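Local coordinates for protein putative nucleoside-diphosphate-sugar epimerase (Staphylococcus aureus subsp. aureus, PDB 3E48) that is of unknown function but probably binds a dinucleotide cofactor in a Rossmann-type domain related to nucleoside-diphosphate-sugar epimerases, at residues V70-I75 with I102-Y107; A108-N113 with R252-Q257; Y135-M140 with G192-L197; R139-M144 with R168-T173. All blocks are in the same frame, centred on the assembly; numbering follows the deposited sequence.

Interaction 1: V70-I75 with I102-Y107; sequences VFIPSI and IFIGYY
V70 and F71 run parallel to I102 and F103, joined by two nearly straight backbone bonds: F71 N gives its hydrogen to I102 O (2.9 Å), and F71 O receives that of I104 N (3.1 Å). Between them these bonds use both polar backbone atoms of F71, while V70 CA adds a CA-H...O contact to I102 O. On one face of the sheet V70 and I102 lie side by side, CG2 of the valine touching CD1 of the isoleucine. On the other, F71 and F103 point the same way. In both, CG is anti to the backbone N (chi1 -171° and -170°), which sends the two rings out in the same direction; their planes are 25° apart, yet they are slid so far that they barely overlap, and they meet through F71 CD2 and F103 CE1 at 3.5 Å. Beyond the last bridge P73 bends in, its CG packed against F103 CZ and its CD close to I104 O. Helix 84-96 covers the phenylalanine face through L89, and strand 3-6, the other neighbour of strand 68-71, packs I3 and L5 on V70. Such neighbouring parallel strands, connected through a helix and with their C-terminal ends opening into loops, are the beta-alpha-beta unit of a Rossmann-type fold.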
# COMPACT_ATOMS: atom_id res chain seq x y z
N VAL B 70 17.70 -6.15 8.70
CA VAL B 70 16.42 -6.67 9.16
C VAL B 70 15.80 -5.42 9.76
O VAL B 70 16.27 -4.90 10.78
CB VAL B 70 16.61 -7.76 10.24
CG1 VAL B 70 15.26 -8.33 10.64
CG2 VAL B 70 17.52 -8.86 9.71
N PHE B 71 14.76 -4.92 9.10
CA PHE B 71 14.08 -3.68 9.48
C PHE B 71 12.78 -3.87 10.23
O PHE B 71 11.86 -4.53 9.75
CB PHE B 71 13.80 -2.86 8.22
CG PHE B 71 13.31 -1.47 8.49
CD1 PHE B 71 14.20 -0.46 8.82
CD2 PHE B 71 11.95 -1.16 8.42
CE1 PHE B 71 13.76 0.84 9.08
CE2 PHE B 71 11.49 0.13 8.68
CZ PHE B 71 12.40 1.14 9.01
N ILE B 72 12.70 -3.27 11.42
CA ILE B 72 11.50 -3.31 12.23
C ILE B 72 10.91 -1.90 12.20
O ILE B 72 11.52 -0.96 12.70
CB ILE B 72 11.82 -3.69 13.69
CG1 ILE B 72 12.43 -5.09 13.73
CG2 ILE B 72 10.55 -3.63 14.55
CD1 ILE B 72 12.85 -5.54 15.11
N PRO B 73 9.72 -1.75 11.59
CA PRO B 73 9.08 -0.43 11.52
C PRO B 73 8.84 0.19 12.89
O PRO B 73 8.71 -0.52 13.89
CB PRO B 73 7.77 -0.72 10.79
CG PRO B 73 8.13 -1.85 9.89
CD PRO B 73 8.98 -2.74 10.79
N SER B 74 8.78 1.52 12.94
CA SER B 74 8.53 2.24 14.18
C SER B 74 7.02 2.25 14.43
O SER B 74 6.26 1.67 13.65
CB SER B 74 9.02 3.69 14.08
OG SER B 74 8.22 4.44 13.18
N ILE B 75 6.59 2.91 15.50
CA ILE B 75 5.16 2.99 15.81
C ILE B 75 4.59 4.37 15.50
O ILE B 75 3.48 4.69 15.89
CB ILE B 75 4.87 2.66 17.30
CG1 ILE B 75 5.88 3.35 18.22
CG2 ILE B 75 4.89 1.16 17.52
CD1 ILE B 75 5.67 4.84 18.37
N ILE B 102 15.36 -7.58 4.98
CA ILE B 102 14.30 -8.43 5.50
C ILE B 102 13.40 -7.42 6.20
O ILE B 102 13.79 -6.80 7.19
CB ILE B 102 14.84 -9.46 6.51
CG1 ILE B 102 15.82 -10.40 5.80
CG2 ILE B 102 13.68 -10.26 7.12
CD1 ILE B 102 16.51 -11.43 6.72
N PHE B 103 12.20 -7.22 5.66
CA PHE B 103 11.26 -6.24 6.21
C PHE B 103 10.17 -6.90 7.03
O PHE B 103 9.48 -7.80 6.55
CB PHE B 103 10.63 -5.43 5.07
CG PHE B 103 9.83 -4.25 5.52
CD1 PHE B 103 10.39 -2.97 5.53
CD2 PHE B 103 8.52 -4.40 5.95
CE1 PHE B 103 9.65 -1.86 5.94
CE2 PHE B 103 7.76 -3.29 6.37
CZ PHE B 103 8.33 -2.02 6.37
N ILE B 104 10.01 -6.47 8.28
CA ILE B 104 8.99 -7.03 9.16
C ILE B 104 7.72 -6.18 9.12
O ILE B 104 7.62 -5.17 9.82
CB ILE B 104 9.49 -7.08 10.62
CG1 ILE B 104 10.83 -7.82 10.69
CG2 ILE B 104 8.44 -7.76 11.50
CD1 ILE B 104 10.79 -9.24 10.19
N GLY B 105 6.74 -6.61 8.32
CA GLY B 105 5.50 -5.87 8.20
C GLY B 105 4.32 -6.50 8.92
O GLY B 105 4.37 -7.67 9.30
N TYR B 106 3.26 -5.72 9.09
CA TYR B 106 2.05 -6.18 9.76
C TYR B 106 1.05 -6.71 8.73
O TYR B 106 0.96 -6.18 7.63
CB TYR B 106 1.44 -5.01 10.54
CG TYR B 106 0.33 -5.38 11.50
CD1 TYR B 106 0.47 -6.47 12.36
CD2 TYR B 106 -0.84 -4.62 11.56
CE1 TYR B 106 -0.53 -6.79 13.28
CE2 TYR B 106 -1.84 -4.94 12.47
CZ TYR B 106 -1.68 -6.02 13.33
OH TYR B 106 -2.67 -6.33 14.23
N TYR B 107 0.28 -7.74 9.10
CA TYR B 107 -0.67 -8.34 8.16
C TYR B 107 -1.93 -7.55 7.81
O TYR B 107 -2.68 -7.97 6.93
CB TYR B 107 -1.07 -9.75 8.63
CG TYR B 107 -2.01 -9.87 9.82
CD1 TYR B 107 -2.75 -11.03 10.01
CD2 TYR B 107 -2.12 -8.86 10.78
CE1 TYR B 107 -3.59 -11.19 11.12
CE2 TYR B 107 -2.96 -9.01 11.90
CZ TYR B 107 -3.69 -10.19 12.06
OH TYR B 107 -4.52 -10.34 13.15

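Interaction 2: A108-N113 with R252-Q257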
# COMPACT_ATOMS: atom_id res chain seq x y z
N ALA B 108 -2.17 -6.42 8.47
CA ALA B 108 -3.35 -5.60 8.17
C ALA B 108 -2.94 -4.64 7.07
O ALA B 108 -2.81 -3.43 7.29
CB ALA B 108 -3.78 -4.84 9.42
N ASP B 109 -2.75 -5.19 5.87
CA ASP B 109 -2.26 -4.40 4.75
C ASP B 109 -2.96 -4.57 3.40
O ASP B 109 -2.41 -4.18 2.37
CB ASP B 109 -0.77 -4.68 4.56
CG ASP B 109 -0.49 -6.13 4.17
OD1 ASP B 109 -1.44 -6.93 4.06
OD2 ASP B 109 0.70 -6.47 3.98
N GLN B 110 -4.17 -5.13 3.38
CA GLN B 110 -4.88 -5.31 2.11
C GLN B 110 -5.32 -3.97 1.55
O GLN B 110 -5.41 -2.98 2.27
CB GLN B 110 -6.09 -6.23 2.29
CG GLN B 110 -5.73 -7.61 2.83
CD GLN B 110 -6.01 -7.75 4.32
OE1 GLN B 110 -5.75 -6.82 5.09
NE2 GLN B 110 -6.54 -8.90 4.72
N HIS B 111 -5.61 -3.93 0.25
CA HIS B 111 -6.02 -2.69 -0.40
C HIS B 111 -7.25 -2.06 0.24
O HIS B 111 -7.44 -0.84 0.16
CB HIS B 111 -6.29 -2.92 -1.89
CG HIS B 111 -7.49 -3.78 -2.15
ND1 HIS B 111 -7.45 -5.15 -2.16
CD2 HIS B 111 -8.78 -3.44 -2.41
CE1 HIS B 111 -8.65 -5.63 -2.41
NE2 HIS B 111 -9.48 -4.62 -2.57
N ASN B 112 -8.09 -2.88 0.87
CA ASN B 112 -9.31 -2.40 1.51
C ASN B 112 -9.30 -2.56 3.03
O ASN B 112 -10.35 -2.64 3.66
CB ASN B 112 -10.53 -3.10 0.92
CG ASN B 112 -10.54 -4.60 1.19
OD1 ASN B 112 -9.50 -5.21 1.42
ND2 ASN B 112 -11.73 -5.20 1.14
N ASN B 113 -8.11 -2.60 3.62
CA ASN B 113 -8.02 -2.74 5.07
C ASN B 113 -8.12 -1.35 5.70
O ASN B 113 -7.31 -0.47 5.41
CB ASN B 113 -6.71 -3.42 5.47
CG ASN B 113 -6.70 -3.86 6.91
OD1 ASN B 113 -6.85 -3.04 7.81
ND2 ASN B 113 -6.53 -5.16 7.15
N ARG B 252 -14.38 -7.01 9.74
CA ARG B 252 -14.59 -7.26 8.32
C ARG B 252 -13.97 -8.57 7.85
O ARG B 252 -14.00 -8.89 6.66
CB ARG B 252 -14.01 -6.10 7.51
CG ARG B 252 -14.65 -4.77 7.82
CD ARG B 252 -14.15 -3.70 6.88
NE ARG B 252 -14.74 -2.40 7.17
CZ ARG B 252 -14.46 -1.29 6.49
NH1 ARG B 252 -13.60 -1.33 5.48
NH2 ARG B 252 -15.04 -0.14 6.82
N GLY B 253 -13.41 -9.32 8.79
CA GLY B 253 -12.81 -10.60 8.46
C GLY B 253 -11.46 -10.52 7.76
O GLY B 253 -11.00 -11.50 7.19
N LEU B 254 -10.83 -9.35 7.82
CA LEU B 254 -9.54 -9.15 7.16
C LEU B 254 -8.33 -9.57 8.00
O LEU B 254 -7.20 -9.52 7.52
CB LEU B 254 -9.38 -7.68 6.76
CG LEU B 254 -10.41 -7.13 5.76
CD1 LEU B 254 -10.29 -5.62 5.66
CD2 LEU B 254 -10.19 -7.79 4.40
N LEU B 255 -8.57 -9.98 9.24
CA LEU B 255 -7.48 -10.40 10.12
C LEU B 255 -7.44 -11.91 10.37
O LEU B 255 -6.64 -12.39 11.17
CB LEU B 255 -7.56 -9.65 11.46
CG LEU B 255 -7.57 -8.12 11.37
CD1 LEU B 255 -7.47 -7.51 12.76
CD2 LEU B 255 -6.41 -7.66 10.50
N ASP B 256 -8.30 -12.65 9.68
CA ASP B 256 -8.32 -14.10 9.82
C ASP B 256 -7.43 -14.65 8.71
O ASP B 256 -7.91 -15.22 7.73
CB ASP B 256 -9.75 -14.64 9.71
CG ASP B 256 -9.83 -16.16 9.88
OD1 ASP B 256 -8.86 -16.77 10.37
OD2 ASP B 256 -10.88 -16.73 9.52
N GLN B 257 -6.13 -14.45 8.88
CA GLN B 257 -5.14 -14.88 7.90
C GLN B 257 -4.22 -15.93 8.48
O GLN B 257 -3.66 -15.75 9.56
CB GLN B 257 -4.29 -13.69 7.46
CG GLN B 257 -5.07 -12.52 6.90
CD GLN B 257 -4.14 -11.39 6.54
OE1 GLN B 257 -3.16 -11.59 5.82
NE2 GLN B 257 -4.44 -10.19 7.04
O HOH W 1 -13.03 -3.45 3.80
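L254, Q110 and N112 bury the most surface where two irregular segments meet, a type I beta turn from Q110 to N113 and the chain leaving helix 239-251 through a Schellman motif at G253. L254 lies against the turn with all its branches in use. Its CB touches both Q110 NE2 and N113 ND2, its CD1 packs on N113 CA (3.7 Å) and on N112 O, and its CD2 approaches N112 OD1. The Q110 side chain slides past it in the opposite direction. A bend at chi2 (101°) turns the amide back toward L254 O, to which NE2 donates an almost straight bond of 2.9 Å, lying in the carbonyl plane on a lone pair. The same oxygen also accepts from Q257 NE2, so two amides grip one carbonyl; their nitrogens are close, but both are donors and do not bond to each other. Q257 is held in turn by R139, whose NH2 donates to its OE1, and its NE2 also bonds to Y107 O. The other end of the Q110 amide is fixed too, since OE1 accepts from N113 ND2 at 2.8 Å, which sets the rotation of the whole group. Deeper in, A108 CB meets L255 CD2. Segment 108-113 also faces the second subunit: R126 of that chain donates to D109 O and S125 of that chain bonds to H111 O. At the outer margin N112 O and R252 NH1 are too far apart to bond directly, and one water bridges them, donating to N112 O and accepting from R252 NH1, each at 2.8 Å.

Interaction 3: Y135-M140 with G192-L197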
# COMPACT_ATOMS: atom_id res chain seq x y z
N TYR B 135 14.93 -8.55 -1.45
CA TYR B 135 14.28 -8.43 -0.15
C TYR B 135 13.36 -9.60 0.17
O TYR B 135 12.94 -10.35 -0.71
CB TYR B 135 13.49 -7.11 -0.05
CG TYR B 135 12.25 -7.05 -0.92
CD1 TYR B 135 12.35 -6.84 -2.30
CD2 TYR B 135 10.98 -7.22 -0.37
CE1 TYR B 135 11.20 -6.81 -3.10
CE2 TYR B 135 9.84 -7.19 -1.16
CZ TYR B 135 9.96 -6.99 -2.52
OH TYR B 135 8.82 -6.98 -3.30
N THR B 136 13.07 -9.74 1.46
CA THR B 136 12.21 -10.79 1.98
C THR B 136 11.18 -10.03 2.81
O THR B 136 11.54 -9.33 3.75
CB THR B 136 13.00 -11.75 2.89
OG1 THR B 136 14.08 -12.33 2.14
CG2 THR B 136 12.11 -12.87 3.41
N TYR B 137 9.91 -10.16 2.43
CA TYR B 137 8.86 -9.45 3.14
C TYR B 137 8.15 -10.41 4.09
O TYR B 137 7.50 -11.38 3.66
CB TYR B 137 7.88 -8.83 2.13
CG TYR B 137 7.06 -7.70 2.70
CD1 TYR B 137 5.86 -7.95 3.36
CD2 TYR B 137 7.52 -6.39 2.64
CE1 TYR B 137 5.13 -6.91 3.96
CE2 TYR B 137 6.80 -5.34 3.23
CZ TYR B 137 5.62 -5.62 3.89
OH TYR B 137 4.90 -4.60 4.49
N VAL B 138 8.29 -10.15 5.38
CA VAL B 138 7.70 -11.00 6.41
C VAL B 138 6.51 -10.31 7.06
O VAL B 138 6.67 -9.29 7.71
CB VAL B 138 8.74 -11.31 7.51
CG1 VAL B 138 8.15 -12.25 8.55
CG2 VAL B 138 9.99 -11.92 6.88
N ARG B 139 5.32 -10.87 6.88
CA ARG B 139 4.14 -10.26 7.48
C ARG B 139 3.80 -11.00 8.77
O ARG B 139 3.86 -12.23 8.81
CB ARG B 139 2.97 -10.31 6.48
CG ARG B 139 3.21 -9.42 5.27
CD ARG B 139 2.27 -9.71 4.09
NE ARG B 139 0.89 -9.36 4.37
CZ ARG B 139 -0.08 -10.24 4.59
NH1 ARG B 139 0.18 -11.54 4.55
NH2 ARG B 139 -1.32 -9.83 4.83
N MSE B 140 3.49 -10.26 9.82
CA MSE B 140 3.16 -10.90 11.09
C MSE B 140 1.71 -10.67 11.50
O MSE B 140 1.10 -9.65 11.15
CB MSE B 140 4.10 -10.38 12.19
CG MSE B 140 3.92 -8.92 12.53
SE MSE B 140 5.30 -8.24 13.73
CE MSE B 140 5.54 -6.52 12.90
N GLY B 192 14.07 -13.80 -0.27
CA GLY B 192 13.43 -13.44 -1.53
C GLY B 192 11.99 -13.87 -1.68
O GLY B 192 11.40 -13.73 -2.75
N LYS B 193 11.41 -14.39 -0.61
CA LYS B 193 10.03 -14.83 -0.65
C LYS B 193 9.18 -14.00 0.31
O LYS B 193 9.71 -13.28 1.16
CB LYS B 193 9.95 -16.31 -0.29
CG LYS B 193 8.65 -16.96 -0.71
CD LYS B 193 8.52 -16.98 -2.22
CE LYS B 193 7.06 -16.86 -2.64
NZ LYS B 193 6.51 -15.54 -2.23
N ARG B 194 7.86 -14.10 0.16
CA ARG B 194 6.93 -13.38 1.01
C ARG B 194 6.39 -14.38 2.02
O ARG B 194 5.95 -15.46 1.65
CB ARG B 194 5.78 -12.82 0.15
CG ARG B 194 4.96 -11.72 0.82
CD ARG B 194 3.92 -11.17 -0.16
NE ARG B 194 3.17 -10.04 0.39
CZ ARG B 194 3.63 -8.80 0.46
NH1 ARG B 194 2.88 -7.84 0.97
NH2 ARG B 194 4.85 -8.50 0.01
N TYR B 195 6.44 -14.02 3.30
CA TYR B 195 5.98 -14.90 4.37
C TYR B 195 4.92 -14.29 5.26
O TYR B 195 4.82 -13.06 5.39
CB TYR B 195 7.16 -15.30 5.26
CG TYR B 195 8.23 -16.12 4.57
CD1 TYR B 195 8.01 -17.47 4.27
CD2 TYR B 195 9.44 -15.55 4.19
CE1 TYR B 195 8.98 -18.22 3.61
CE2 TYR B 195 10.41 -16.29 3.52
CZ TYR B 195 10.17 -17.63 3.24
OH TYR B 195 11.12 -18.37 2.56
N LEU B 196 4.12 -15.15 5.87
CA LEU B 196 3.11 -14.72 6.83
C LEU B 196 3.34 -15.59 8.05
O LEU B 196 3.26 -16.81 7.98
CB LEU B 196 1.69 -14.96 6.31
CG LEU B 196 0.58 -14.79 7.36
CD1 LEU B 196 0.56 -13.37 7.93
CD2 LEU B 196 -0.75 -15.13 6.72
N LEU B 197 3.66 -14.96 9.18
CA LEU B 197 3.87 -15.70 10.41
C LEU B 197 2.58 -15.59 11.20
O LEU B 197 2.28 -14.55 11.80
CB LEU B 197 5.05 -15.11 11.19
CG LEU B 197 6.40 -15.19 10.46
CD1 LEU B 197 7.51 -14.60 11.33
CD2 LEU B 197 6.71 -16.64 10.13
O HOH W 2 11.25 -10.66 -3.52
O HOH W 3 2.40 -12.97 3.34
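R194 reaches across to Y137 and R139 from the parallel strand 194-203, whose backbone is tied to strand 134-143 by Y195 N to Y137 O (2.9 Å), R139 N to Y195 O (2.7 Å) and L197 N to R139 O (2.8 Å). The R194 side chain starts with CB and CG beside Y137 O. With CG anti to the backbone N (chi1 -163°) and the chain extended to NE, the side chain runs alongside the tyrosine and NE passes R139 CD. At the tip the guanidinium lies flat on the Y137 ring, planes 8° apart and offset toward the rim. NH2 lies nearly over Y137 CD1 at 3.5 Å, CZ is a little to its side, and NH1 faces R139 CD at 3.7 Å. NH2 also donates to S125 OG. R139 has its own anchors, a salt bridge to D109 and a hydrogen bond to Q257, and a nearby carboxylate would be expected to ease the closeness of the two arginines. On the reverse face V138 CG1 packs on L197 CD1, while T136 CG2 meets the edge of the Y195 ring. The pair thus lies in the Rossmann-type sheet, with strand 100-106 along the other side of strand 134-143, helix 118-131 against Y137, helix 174-186 against V138 and Y195, and H111 of the second subunit packed on R194.

Interaction 4: R139-M144 with R168-T173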
# COMPACT_ATOMS: atom_id res chain seq x y z
N ARG B 139 5.32 -10.87 6.88
CA ARG B 139 4.14 -10.26 7.48
C ARG B 139 3.80 -11.00 8.77
O ARG B 139 3.86 -12.23 8.81
CB ARG B 139 2.97 -10.31 6.48
CG ARG B 139 3.21 -9.42 5.27
CD ARG B 139 2.27 -9.71 4.09
NE ARG B 139 0.89 -9.36 4.37
CZ ARG B 139 -0.08 -10.24 4.59
NH1 ARG B 139 0.18 -11.54 4.55
NH2 ARG B 139 -1.32 -9.83 4.83
N MSE B 140 3.49 -10.26 9.82
CA MSE B 140 3.16 -10.90 11.09
C MSE B 140 1.71 -10.67 11.50
O MSE B 140 1.10 -9.65 11.15
CB MSE B 140 4.10 -10.38 12.19
CG MSE B 140 3.92 -8.92 12.53
SE MSE B 140 5.30 -8.24 13.73
CE MSE B 140 5.54 -6.52 12.90
N ALA B 141 1.16 -11.63 12.25
CA ALA B 141 -0.21 -11.54 12.75
C ALA B 141 -0.18 -10.66 14.01
O ALA B 141 0.85 -10.08 14.33
CB ALA B 141 -0.75 -12.93 13.07
N MSE B 142 -1.31 -10.56 14.71
CA MSE B 142 -1.41 -9.72 15.90
C MSE B 142 -0.74 -10.28 17.16
O MSE B 142 -0.95 -11.44 17.52
CB MSE B 142 -2.89 -9.42 16.20
CG MSE B 142 -3.12 -8.33 17.25
SE MSE B 142 -5.00 -7.99 17.61
CE MSE B 142 -5.52 -7.24 15.90
N TYR B 143 0.05 -9.46 17.85
CA TYR B 143 0.73 -9.91 19.06
C TYR B 143 -0.22 -10.39 20.16
O TYR B 143 -1.22 -9.74 20.46
CB TYR B 143 1.57 -8.78 19.69
CG TYR B 143 2.63 -8.18 18.81
CD1 TYR B 143 3.57 -8.97 18.16
CD2 TYR B 143 2.74 -6.79 18.70
CE1 TYR B 143 4.60 -8.40 17.41
CE2 TYR B 143 3.76 -6.21 17.95
CZ TYR B 143 4.69 -7.02 17.32
OH TYR B 143 5.70 -6.45 16.59
N MSE B 144 0.12 -11.52 20.77
CA MSE B 144 -0.69 -12.05 21.88
C MSE B 144 -0.26 -11.34 23.16
O MSE B 144 -1.06 -11.14 24.07
CB MSE B 144 -0.43 -13.54 22.09
CG MSE B 144 -1.17 -14.48 21.19
SE MSE B 144 -0.66 -16.30 21.59
CE MSE B 144 -1.53 -17.14 20.07
N ARG B 168 -12.92 -13.13 13.16
CA ARG B 168 -11.88 -13.96 13.76
C ARG B 168 -10.55 -13.26 13.50
O ARG B 168 -10.27 -12.85 12.37
CB ARG B 168 -11.89 -15.35 13.11
CG ARG B 168 -13.18 -16.12 13.31
CD ARG B 168 -13.20 -17.39 12.48
NE ARG B 168 -12.15 -18.32 12.88
CZ ARG B 168 -12.11 -18.94 14.05
NH1 ARG B 168 -13.07 -18.75 14.94
NH2 ARG B 168 -11.11 -19.77 14.32
N ILE B 169 -9.75 -13.11 14.54
CA ILE B 169 -8.45 -12.44 14.42
C ILE B 169 -7.32 -13.41 14.70
O ILE B 169 -7.34 -14.14 15.70
CB ILE B 169 -8.33 -11.26 15.42
CG1 ILE B 169 -9.32 -10.15 15.05
CG2 ILE B 169 -6.92 -10.69 15.40
CD1 ILE B 169 -9.48 -9.08 16.10
N ASN B 170 -6.33 -13.43 13.82
CA ASN B 170 -5.21 -14.33 14.03
C ASN B 170 -4.17 -13.67 14.93
O ASN B 170 -3.77 -12.52 14.71
CB ASN B 170 -4.59 -14.77 12.71
CG ASN B 170 -3.61 -15.90 12.88
OD1 ASN B 170 -2.45 -15.68 13.21
ND2 ASN B 170 -4.08 -17.13 12.69
N TYR B 171 -3.77 -14.42 15.95
CA TYR B 171 -2.81 -13.98 16.96
C TYR B 171 -1.56 -14.85 16.99
O TYR B 171 -1.62 -16.03 16.67
CB TYR B 171 -3.43 -14.06 18.35
CG TYR B 171 -4.40 -12.97 18.71
CD1 TYR B 171 -3.96 -11.81 19.34
CD2 TYR B 171 -5.77 -13.12 18.47
CE1 TYR B 171 -4.85 -10.82 19.74
CE2 TYR B 171 -6.67 -12.13 18.86
CZ TYR B 171 -6.20 -10.99 19.50
OH TYR B 171 -7.08 -10.01 19.89
N ILE B 172 -0.45 -14.26 17.43
CA ILE B 172 0.82 -14.97 17.54
C ILE B 172 1.71 -14.24 18.56
O ILE B 172 1.63 -13.01 18.69
CB ILE B 172 1.51 -15.07 16.15
CG1 ILE B 172 2.80 -15.89 16.25
CG2 ILE B 172 1.81 -13.67 15.61
CD1 ILE B 172 3.43 -16.20 14.91
N THR B 173 2.54 -14.97 19.29
CA THR B 173 3.41 -14.35 20.28
C THR B 173 4.60 -13.68 19.61
O THR B 173 4.97 -14.02 18.48
CB THR B 173 3.99 -15.37 21.29
OG1 THR B 173 4.86 -16.28 20.61
CG2 THR B 173 2.89 -16.14 21.99
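A141 and M142 begin the contact, where strand 134-143 of the Rossmann-type sheet leaves its pairing with strand 194-203 and takes up strand 168-172 in parallel. A141 points its CB at this strand, 3.2 Å from N170 OD1 and 3.7 Å from I172 CG2; the N170 amide itself is held by G199 N and S201 OG. M142, a selenomethionine, carries the centre of the contact. Its N donates to N170 O (3.1 Å) and its O accepts from I172 N (2.9 Å), both donors standing tilted from the carbonyl plane. Its side chain lies beside that of Y171, pointing the same way: CG is anti to the backbone N (chi1 -168°), which carries SE to the ring in a Met-aromatic contact, 4.3 Å from the centroid and 43° off the normal. A turn at chi3 then brings CE onto I169 CG2, where Y247 and M246 of helix 239-251 also pack on M142. Y143 has its CB directed away from this strand, and its ring makes a cation-pi contact with R174; its carbonyl O, by contrast, meets the edge of the Y171 ring, and its CA makes a CA-H...O contact to I172 O. M144, also selenomethionine, closes the run. Its N reaches I172 O from above the carbonyl plane, not on a lone pair, in a bent bond (137°). The extended side chain then runs obliquely past that of Y171, CG on Y171 CB and CE by Y171 O. T173, whose OG1 caps D176 N at the start of helix 174-186, meets it through CG2, 3.6 Å from M144 SE.

Interactions 1 and 4 are buried parts of the sheet, whereas interactions 2 and 3 are only partly buried and reach toward the second subunit. Interactions 3 and 4 share R139 and M140: strand 134-143 pairs first with strand 194-203 and then, beyond a break, with 168-172. Strand 100-106, used by interaction 1, borders the same strand through G105. Interaction 2 has no regular pairing; one of its loops continues strand 100-106, the other follows helix 239-251, and Q257 OE1 and D109 OD2 both meet R139, while L255 O bonds N170 N. Chemistry follows place: phenylalanine and aliphatic contacts in interaction 1, selenium and tyrosine in interaction 4, arginines in interaction 3, amides and water in interaction 2.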